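Local atomic coordinates of heat shock protease HtrA (Thermotoga maritima, PDB entry 1L1J), a protein that probably cleaves proteins as an ATP-independent heat shock serine endopeptidase of the HtrA type, this chain being its trypsin-like protease domain. Residues A[84-89]-A[115-120]; A[101-106]-A[216-221]; A[186-189]-A[193-196]. All coordinates share one frame; numbering follows the deposited sequence.

Interaction 1: A[84-89]-A[115-120]; sequences VTMLDG and KKFPYL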
loop_
_atom_site.group_PDB
_atom_site.type_symbol
_atom_site.label_atom_id
_atom_site.label_comp_id
_atom_site.label_asym_id
_atom_site.label_seq_id
_atom_site.Cartn_x
_atom_site.Cartn_y
_atom_site.Cartn_z
ATOM N N VAL A 84 3.576 5.866 -11.839
ATOM C CA VAL A 84 2.443 5.042 -11.442
ATOM C C VAL A 84 1.975 4.152 -12.585
ATOM O O VAL A 84 1.665 4.638 -13.672
ATOM C CB VAL A 84 1.259 5.913 -10.965
ATOM C CG1 VAL A 84 -0.044 5.120 -11.016
ATOM C CG2 VAL A 84 1.517 6.374 -9.547
ATOM N N THR A 85 1.921 2.848 -12.338
ATOM C CA THR A 85 1.480 1.913 -13.367
ATOM C C THR A 85 0.150 1.254 -12.948
ATOM O O THR A 85 -0.029 0.882 -11.785
ATOM C CB THR A 85 2.564 0.831 -13.624
ATOM O OG1 THR A 85 3.848 1.458 -13.769
ATOM C CG2 THR A 85 2.241 0.048 -14.889
ATOM N N MET A 86 -0.780 1.118 -13.892
ATOM C CA MET A 86 -2.083 0.530 -13.595
ATOM C C MET A 86 -2.317 -0.866 -14.168
ATOM O O MET A 86 -1.557 -1.357 -15.005
ATOM C CB MET A 86 -3.205 1.454 -14.079
ATOM C CG MET A 86 -3.706 2.456 -13.048
ATOM S SD MET A 86 -5.107 3.421 -13.672
ATOM C CE MET A 86 -6.536 2.367 -13.317
ATOM N N LEU A 87 -3.394 -1.493 -13.707
ATOM C CA LEU A 87 -3.739 -2.831 -14.147
ATOM C C LEU A 87 -4.048 -2.906 -15.627
ATOM O O LEU A 87 -3.722 -3.907 -16.267
ATOM C CB LEU A 87 -4.937 -3.375 -13.359
ATOM C CG LEU A 87 -4.666 -4.501 -12.358
ATOM C CD1 LEU A 87 -5.993 -5.083 -11.917
ATOM C CD2 LEU A 87 -3.804 -5.586 -12.987
ATOM N N ASP A 88 -4.680 -1.869 -16.178
ATOM C CA ASP A 88 -5.011 -1.899 -17.603
ATOM C C ASP A 88 -3.737 -1.788 -18.443
ATOM O O ASP A 88 -3.751 -2.044 -19.643
ATOM C CB ASP A 88 -6.015 -0.788 -17.982
ATOM C CG ASP A 88 -5.443 0.617 -17.826
ATOM O OD1 ASP A 88 -4.196 0.754 -17.860
ATOM O OD2 ASP A 88 -6.244 1.580 -17.691
ATOM N N GLY A 89 -2.632 -1.426 -17.792
ATOM C CA GLY A 89 -1.358 -1.304 -18.480
ATOM C C GLY A 89 -0.853 0.122 -18.591
ATOM O O GLY A 89 0.351 0.358 -18.621
ATOM N N LYS A 115 -11.607 10.552 -18.972
ATOM C CA LYS A 115 -12.367 9.771 -18.010
ATOM C C LYS A 115 -11.692 9.717 -16.657
ATOM O O LYS A 115 -10.475 9.895 -16.533
ATOM C CB LYS A 115 -12.609 8.343 -18.526
ATOM C CG LYS A 115 -13.785 8.234 -19.491
ATOM C CD LYS A 115 -15.072 8.762 -18.844
ATOM C CE LYS A 115 -16.237 8.822 -19.835
ATOM N NZ LYS A 115 -17.501 9.337 -19.211
ATOM N N LYS A 116 -12.511 9.491 -15.639
ATOM C CA LYS A 116 -12.025 9.387 -14.284
ATOM C C LYS A 116 -11.603 7.939 -14.072
ATOM O O LYS A 116 -11.828 7.085 -14.937
ATOM C CB LYS A 116 -13.124 9.805 -13.309
ATOM C CG LYS A 116 -13.554 11.266 -13.489
ATOM C CD LYS A 116 -14.525 11.734 -12.395
ATOM C CE LYS A 116 -14.792 13.232 -12.508
ATOM N NZ LYS A 116 -15.611 13.751 -11.381
ATOM N N PHE A 117 -10.991 7.667 -12.926
ATOM C CA PHE A 117 -10.497 6.332 -12.610
ATOM C C PHE A 117 -11.382 5.549 -11.650
ATOM O O PHE A 117 -12.328 6.090 -11.066
ATOM C CB PHE A 117 -9.117 6.451 -11.976
ATOM C CG PHE A 117 -8.145 7.248 -12.785
ATOM C CD1 PHE A 117 -7.541 6.701 -13.908
ATOM C CD2 PHE A 117 -7.821 8.547 -12.415
ATOM C CE1 PHE A 117 -6.619 7.439 -14.654
ATOM C CE2 PHE A 117 -6.902 9.292 -13.156
ATOM C CZ PHE A 117 -6.302 8.736 -14.278
ATOM N N PRO A 118 -11.097 4.247 -11.497
ATOM C CA PRO A 118 -11.861 3.392 -10.582
ATOM C C PRO A 118 -11.292 3.669 -9.191
ATOM O O PRO A 118 -10.112 4.003 -9.057
ATOM C CB PRO A 118 -11.543 1.985 -11.077
ATOM C CG PRO A 118 -10.146 2.130 -11.614
ATOM C CD PRO A 118 -10.234 3.430 -12.372
ATOM N N TYR A 119 -12.112 3.537 -8.158
ATOM C CA TYR A 119 -11.624 3.827 -6.818
ATOM C C TYR A 119 -12.232 2.956 -5.737
ATOM O O TYR A 119 -13.327 2.408 -5.900
ATOM C CB TYR A 119 -11.902 5.286 -6.480
ATOM C CG TYR A 119 -13.373 5.597 -6.492
ATOM C CD1 TYR A 119 -14.050 5.894 -5.311
ATOM C CD2 TYR A 119 -14.105 5.549 -7.683
ATOM C CE1 TYR A 119 -15.429 6.138 -5.312
ATOM C CE2 TYR A 119 -15.479 5.787 -7.696
ATOM C CZ TYR A 119 -16.135 6.080 -6.507
ATOM O OH TYR A 119 -17.491 6.327 -6.511
ATOM N N LEU A 120 -11.507 2.855 -4.623
ATOM C CA LEU A 120 -11.952 2.081 -3.472
ATOM C C LEU A 120 -12.641 3.005 -2.473
ATOM O O LEU A 120 -12.431 4.207 -2.485
ATOM C CB LEU A 120 -10.758 1.392 -2.798
ATOM C CG LEU A 120 -10.041 0.197 -3.445
ATOM C CD1 LEU A 120 -10.833 -0.311 -4.637
ATOM C CD2 LEU A 120 -8.636 0.600 -3.856
#
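A Met-aromatic contact between M86 and F117 joins the turn just after strand 83-85 to the loop between strands 105-109 and 121-122. The sulfur of M86 carries it. M86 SD lies 4.1 Å from F117 CD1 and 5.0 Å from the centroid of the F117 ring. It comes in obliquely, 52° off the ring normal. The methyl beyond the sulfur goes to a second partner. M86 CE stands 4.0 Å from P118 CD and equally near CG of the same ring. The methyl end of M86 thus meets the CG-CD side of the proline ring. The M86 chain is extended at chi2 and bends at chi3 (85°), which takes CE to the proline.

In the trypsin-like protease domain, this packs the turn between strands 83-85 and 91-93, at one end of the antiparallel sheet's strand order, against the loop before strand 121-122. It lies away from the predicted catalytic residues. M86 also opens a type I beta turn that ends at G89. The turn is closed by G89 N to M86 O at 3.0 Å, and leads toward strand 91-93. D88 OD1 is hydrogen-bonded to S90 OG, just after the turn.

Y92 of strand 91-93 touches both partners. Its ring meets that of F117 with the planes steeply inclined, and M86 packs on it as well as on V18. F117 further rests on I62, I110 and A112.

Interaction 2: A[101-106]-A[216-221]; sequences EELDIA and INTVKK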
loop_
_atom_site.group_PDB
_atom_site.type_symbol
_atom_site.label_atom_id
_atom_site.label_comp_id
_atom_site.label_asym_id
_atom_site.label_seq_id
_atom_site.Cartn_x
_atom_site.Cartn_y
_atom_site.Cartn_z
ATOM N N GLU A 101 5.820 11.161 7.443
ATOM C CA GLU A 101 6.701 10.026 7.683
ATOM C C GLU A 101 6.477 9.305 9.001
ATOM O O GLU A 101 6.712 8.103 9.093
ATOM C CB GLU A 101 8.173 10.427 7.608
ATOM C CG GLU A 101 9.091 9.237 7.861
ATOM C CD GLU A 101 10.470 9.628 8.366
ATOM O OE1 GLU A 101 11.301 10.089 7.548
ATOM O OE2 GLU A 101 10.719 9.472 9.587
ATOM N N GLU A 102 6.034 10.023 10.023
ATOM C CA GLU A 102 5.818 9.395 11.319
ATOM C C GLU A 102 4.570 8.487 11.350
ATOM O O GLU A 102 4.481 7.573 12.172
ATOM C CB GLU A 102 5.746 10.471 12.412
ATOM C CG GLU A 102 6.140 9.972 13.805
ATOM C CD GLU A 102 7.584 9.475 13.882
ATOM O OE1 GLU A 102 7.958 8.934 14.949
ATOM O OE2 GLU A 102 8.342 9.625 12.888
ATOM N N LEU A 103 3.612 8.734 10.457
ATOM C CA LEU A 103 2.399 7.915 10.364
ATOM C C LEU A 103 2.597 6.943 9.202
ATOM O O LEU A 103 2.037 5.842 9.167
ATOM C CB LEU A 103 1.189 8.798 10.069
ATOM C CG LEU A 103 0.881 9.881 11.096
ATOM C CD1 LEU A 103 -0.071 10.888 10.486
ATOM C CD2 LEU A 103 0.306 9.254 12.355
ATOM N N ASP A 104 3.411 7.398 8.258
ATOM C CA ASP A 104 3.770 6.687 7.041
ATOM C C ASP A 104 2.634 6.591 6.031
ATOM O O ASP A 104 2.436 5.555 5.395
ATOM C CB ASP A 104 4.319 5.292 7.349
ATOM C CG ASP A 104 5.061 4.692 6.161
ATOM O OD1 ASP A 104 5.439 3.504 6.217
ATOM O OD2 ASP A 104 5.270 5.416 5.165
ATOM N N ILE A 105 1.891 7.687 5.900
ATOM C CA ILE A 105 0.794 7.794 4.945
ATOM C C ILE A 105 1.312 8.749 3.875
ATOM O O ILE A 105 2.197 9.564 4.146
ATOM C CB ILE A 105 -0.470 8.413 5.576
ATOM C CG1 ILE A 105 -1.008 7.497 6.674
ATOM C CG2 ILE A 105 -1.532 8.630 4.514
ATOM C CD1 ILE A 105 -2.309 7.988 7.308
ATOM N N ALA A 106 0.772 8.654 2.665
ATOM C CA ALA A 106 1.214 9.526 1.589
ATOM C C ALA A 106 0.217 9.508 0.450
ATOM O O ALA A 106 -0.175 8.448 -0.015
ATOM C CB ALA A 106 2.583 9.085 1.093
ATOM N N ILE A 216 -7.673 3.226 8.279
ATOM C CA ILE A 216 -8.073 4.350 7.428
ATOM C C ILE A 216 -8.568 5.546 8.229
ATOM O O ILE A 216 -8.355 6.687 7.828
ATOM C CB ILE A 216 -9.165 3.999 6.390
ATOM C CG1 ILE A 216 -9.905 2.744 6.822
ATOM C CG2 ILE A 216 -8.550 3.954 4.991
ATOM C CD1 ILE A 216 -10.594 2.898 8.149
ATOM N N ASN A 217 -9.235 5.304 9.350
ATOM C CA ASN A 217 -9.700 6.417 10.161
ATOM C C ASN A 217 -8.537 7.338 10.465
ATOM O O ASN A 217 -8.696 8.546 10.556
ATOM C CB ASN A 217 -10.320 5.911 11.446
ATOM C CG ASN A 217 -11.750 5.506 11.255
ATOM O OD1 ASN A 217 -12.120 4.988 10.196
ATOM N ND2 ASN A 217 -12.576 5.734 12.272
ATOM N N THR A 218 -7.355 6.762 10.620
ATOM C CA THR A 218 -6.182 7.567 10.872
ATOM C C THR A 218 -5.860 8.274 9.562
ATOM O O THR A 218 -5.557 9.460 9.545
ATOM C CB THR A 218 -5.001 6.689 11.305
ATOM O OG1 THR A 218 -5.277 6.153 12.604
ATOM C CG2 THR A 218 -3.702 7.489 11.338
ATOM N N VAL A 219 -5.955 7.538 8.461
ATOM C CA VAL A 219 -5.675 8.084 7.141
ATOM C C VAL A 219 -6.626 9.243 6.819
ATOM O O VAL A 219 -6.216 10.249 6.236
ATOM C CB VAL A 219 -5.799 6.978 6.052
ATOM C CG1 VAL A 219 -5.338 7.508 4.698
ATOM C CG2 VAL A 219 -4.973 5.757 6.450
ATOM N N LYS A 220 -7.893 9.100 7.206
ATOM C CA LYS A 220 -8.898 10.141 6.979
ATOM C C LYS A 220 -8.508 11.422 7.728
ATOM O O LYS A 220 -8.601 12.524 7.191
ATOM C CB LYS A 220 -10.277 9.683 7.464
ATOM C CG LYS A 220 -10.888 8.525 6.700
ATOM C CD LYS A 220 -12.237 8.183 7.298
ATOM C CE LYS A 220 -12.785 6.871 6.778
ATOM N NZ LYS A 220 -13.890 6.395 7.666
ATOM N N LYS A 221 -8.081 11.276 8.977
ATOM C CA LYS A 221 -7.673 12.432 9.747
ATOM C C LYS A 221 -6.472 13.073 9.064
ATOM O O LYS A 221 -6.248 14.274 9.203
ATOM C CB LYS A 221 -7.318 12.041 11.189
ATOM C CG LYS A 221 -8.503 11.491 11.984
ATOM C CD LYS A 221 -8.181 11.263 13.466
ATOM C CE LYS A 221 -9.371 10.616 14.186
ATOM N NZ LYS A 221 -9.215 10.567 15.670
#
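I105 and V219 make the main apolar contact, between the start of strand 105-109 and helix 216-223. I105 CD1 reaches the helix and lies 3.6 Å from V219 CG2. The same methyl comes close to the helix backbone at V219 CA. The other branch, I105 CG2, lies 4.0 Å from V219 CG1. CD1 meets both valine methyls, CG2 only V219 CG1, and the two side chains meet at a slant. In I105, CG1 is anti to the carbonyl carbon (chi1 -64°), and its extended end carries CD1 over to the helix.

A looser apolar contact lies beside this one. T218 turns its methyl CG2 to I105 CD1 at 4.3 Å and to L103 CD2 at 4.5 Å. L70 of strand 68-72 packs on both I105 and V219.

Several polar side chains bond to other parts of the chain. N217 bonds D124 and S125. K220 NZ bonds the carbonyl of G123 and, weakly, N217 OD1 within the helix. D104 OD1 bonds H74 ND1, and D104 O accepts from N72 ND2. D104 and I105 both face D100 in a G1 beta bulge. D104, H74 and S183 match the Ser-His-Asp charge relay predicted for this trypsin-like protease.

Interaction 3: A[186-189]-A[193-196]; sequences PLLN and EVIG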
loop_
_atom_site.group_PDB
_atom_site.type_symbol
_atom_site.label_atom_id
_atom_site.label_comp_id
_atom_site.label_asym_id
_atom_site.label_seq_id
_atom_site.Cartn_x
_atom_site.Cartn_y
_atom_site.Cartn_z
ATOM N N PRO A 186 -4.056 -1.802 -0.517
ATOM C CA PRO A 186 -5.025 -1.659 0.572
ATOM C C PRO A 186 -5.284 -2.960 1.326
ATOM O O PRO A 186 -4.958 -4.049 0.841
ATOM C CB PRO A 186 -6.271 -1.182 -0.160
ATOM C CG PRO A 186 -6.224 -2.032 -1.397
ATOM C CD PRO A 186 -4.746 -1.974 -1.809
ATOM N N LEU A 187 -5.861 -2.830 2.518
ATOM C CA LEU A 187 -6.237 -3.975 3.347
ATOM C C LEU A 187 -7.763 -3.876 3.395
ATOM O O LEU A 187 -8.303 -2.986 4.046
ATOM C CB LEU A 187 -5.669 -3.846 4.767
ATOM C CG LEU A 187 -5.868 -5.079 5.665
ATOM C CD1 LEU A 187 -4.976 -6.206 5.168
ATOM C CD2 LEU A 187 -5.538 -4.758 7.105
ATOM N N LEU A 188 -8.459 -4.790 2.720
ATOM C CA LEU A 188 -9.926 -4.749 2.661
ATOM C C LEU A 188 -10.735 -5.701 3.560
ATOM O O LEU A 188 -10.202 -6.600 4.217
ATOM C CB LEU A 188 -10.381 -4.975 1.212
ATOM C CG LEU A 188 -9.760 -4.163 0.075
ATOM C CD1 LEU A 188 -9.945 -4.942 -1.219
ATOM C CD2 LEU A 188 -10.384 -2.766 -0.021
ATOM N N ASN A 189 -12.049 -5.471 3.530
ATOM C CA ASN A 189 -13.073 -6.236 4.240
ATOM C C ASN A 189 -13.637 -7.282 3.316
ATOM O O ASN A 189 -13.133 -7.499 2.223
ATOM C CB ASN A 189 -14.246 -5.348 4.603
ATOM C CG ASN A 189 -13.949 -4.435 5.721
ATOM O OD1 ASN A 189 -14.726 -3.535 6.018
ATOM N ND2 ASN A 189 -12.809 -4.661 6.378
ATOM N N GLU A 193 -14.438 -2.709 1.499
ATOM C CA GLU A 193 -14.103 -1.418 2.074
ATOM C C GLU A 193 -12.661 -1.397 2.582
ATOM O O GLU A 193 -12.189 -2.356 3.191
ATOM C CB GLU A 193 -15.069 -1.105 3.208
ATOM C CG GLU A 193 -16.536 -1.265 2.823
ATOM C CD GLU A 193 -17.450 -1.141 4.024
ATOM O OE1 GLU A 193 -17.549 -0.030 4.578
ATOM O OE2 GLU A 193 -18.056 -2.154 4.431
ATOM N N VAL A 194 -11.953 -0.307 2.319
ATOM C CA VAL A 194 -10.573 -0.183 2.760
ATOM C C VAL A 194 -10.543 0.033 4.268
ATOM O O VAL A 194 -11.124 1.011 4.754
ATOM C CB VAL A 194 -9.883 1.028 2.102
ATOM C CG1 VAL A 194 -8.477 1.182 2.650
ATOM C CG2 VAL A 194 -9.866 0.857 0.597
ATOM N N ILE A 195 -9.886 -0.862 5.009
ATOM C CA ILE A 195 -9.801 -0.693 6.451
ATOM C C ILE A 195 -8.406 -0.296 6.908
ATOM O O ILE A 195 -8.182 -0.031 8.090
ATOM C CB ILE A 195 -10.232 -1.956 7.210
ATOM C CG1 ILE A 195 -9.444 -3.172 6.714
ATOM C CG2 ILE A 195 -11.749 -2.123 7.083
ATOM C CD1 ILE A 195 -9.556 -4.378 7.621
ATOM N N GLY A 196 -7.471 -0.232 5.971
ATOM C CA GLY A 196 -6.121 0.144 6.320
ATOM C C GLY A 196 -5.227 0.135 5.103
ATOM O O GLY A 196 -5.624 -0.310 4.028
#
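L187 is held through its backbone to I195 and G196. L187 N donates to G196 O at 2.9 Å. L187 O receives the amide of I195: I195 N to L187 O is 2.8 Å. A weak, bent bond from G196 N goes to the same oxygen. A further weak bond joins N189 N to E193 O at 3.1 Å, and L188 CA makes a C-H...O contact with that carbonyl.

I195 and G196 both face L187, which is a classic beta bulge. It sits in the antiparallel beta hairpin formed by strands 186-188 and 193-198 of the trypsin-like fold. The N-to-C directions of the short segments 186-188 and 193-196 are 114° apart, far from the 180° of a straight antiparallel pair.

Side-chain packing follows this backbone frame. L188 and V194 share one face of the sheet, where L188 CD2 lies 3.7 Å from V194 CG2. P186 CB touches this same valine methyl at 4.2 Å. L187 points to the opposite face, and its CD2 lies 4.1 Å from CD1 of I195, the bulge residue. The L187 side chain leaves with CG anti to its own N (chi1 -173°), which sets CD2 toward I195. The N189 amide lies loosely beside the E193 side chain, but its exact placement is doubtful.

Strand 133-138 continues the sheet beyond 186-188, with backbone bonds from P186 to I137 and from L188 to I135. L187 packs on A134 and A136. V9 and C13 of helix 5-13 cover L188, while F61 meets both P186 and V194.

Interaction 3 touches each of the other two contacts. L120, from the loop of interaction 1, packs on the hairpin, with L120 CB 3.6 Å from V194 CG2. I216, starting the helix of interaction 2, lies against the same strand, with I216 CG1 close to the V194 to G196 backbone. Interactions 1 and 2 do not touch. Their nearest atoms are about 8 Å apart, but both reach the same antiparallel sheet. The predicted active site relates most closely to interaction 2, which contains D104. The I105 side chain is about 10 Å from that of H74. The P186 side chain is about 10 Å from that of S183 and about 7 Å from that of N182, predicted to bind substrate.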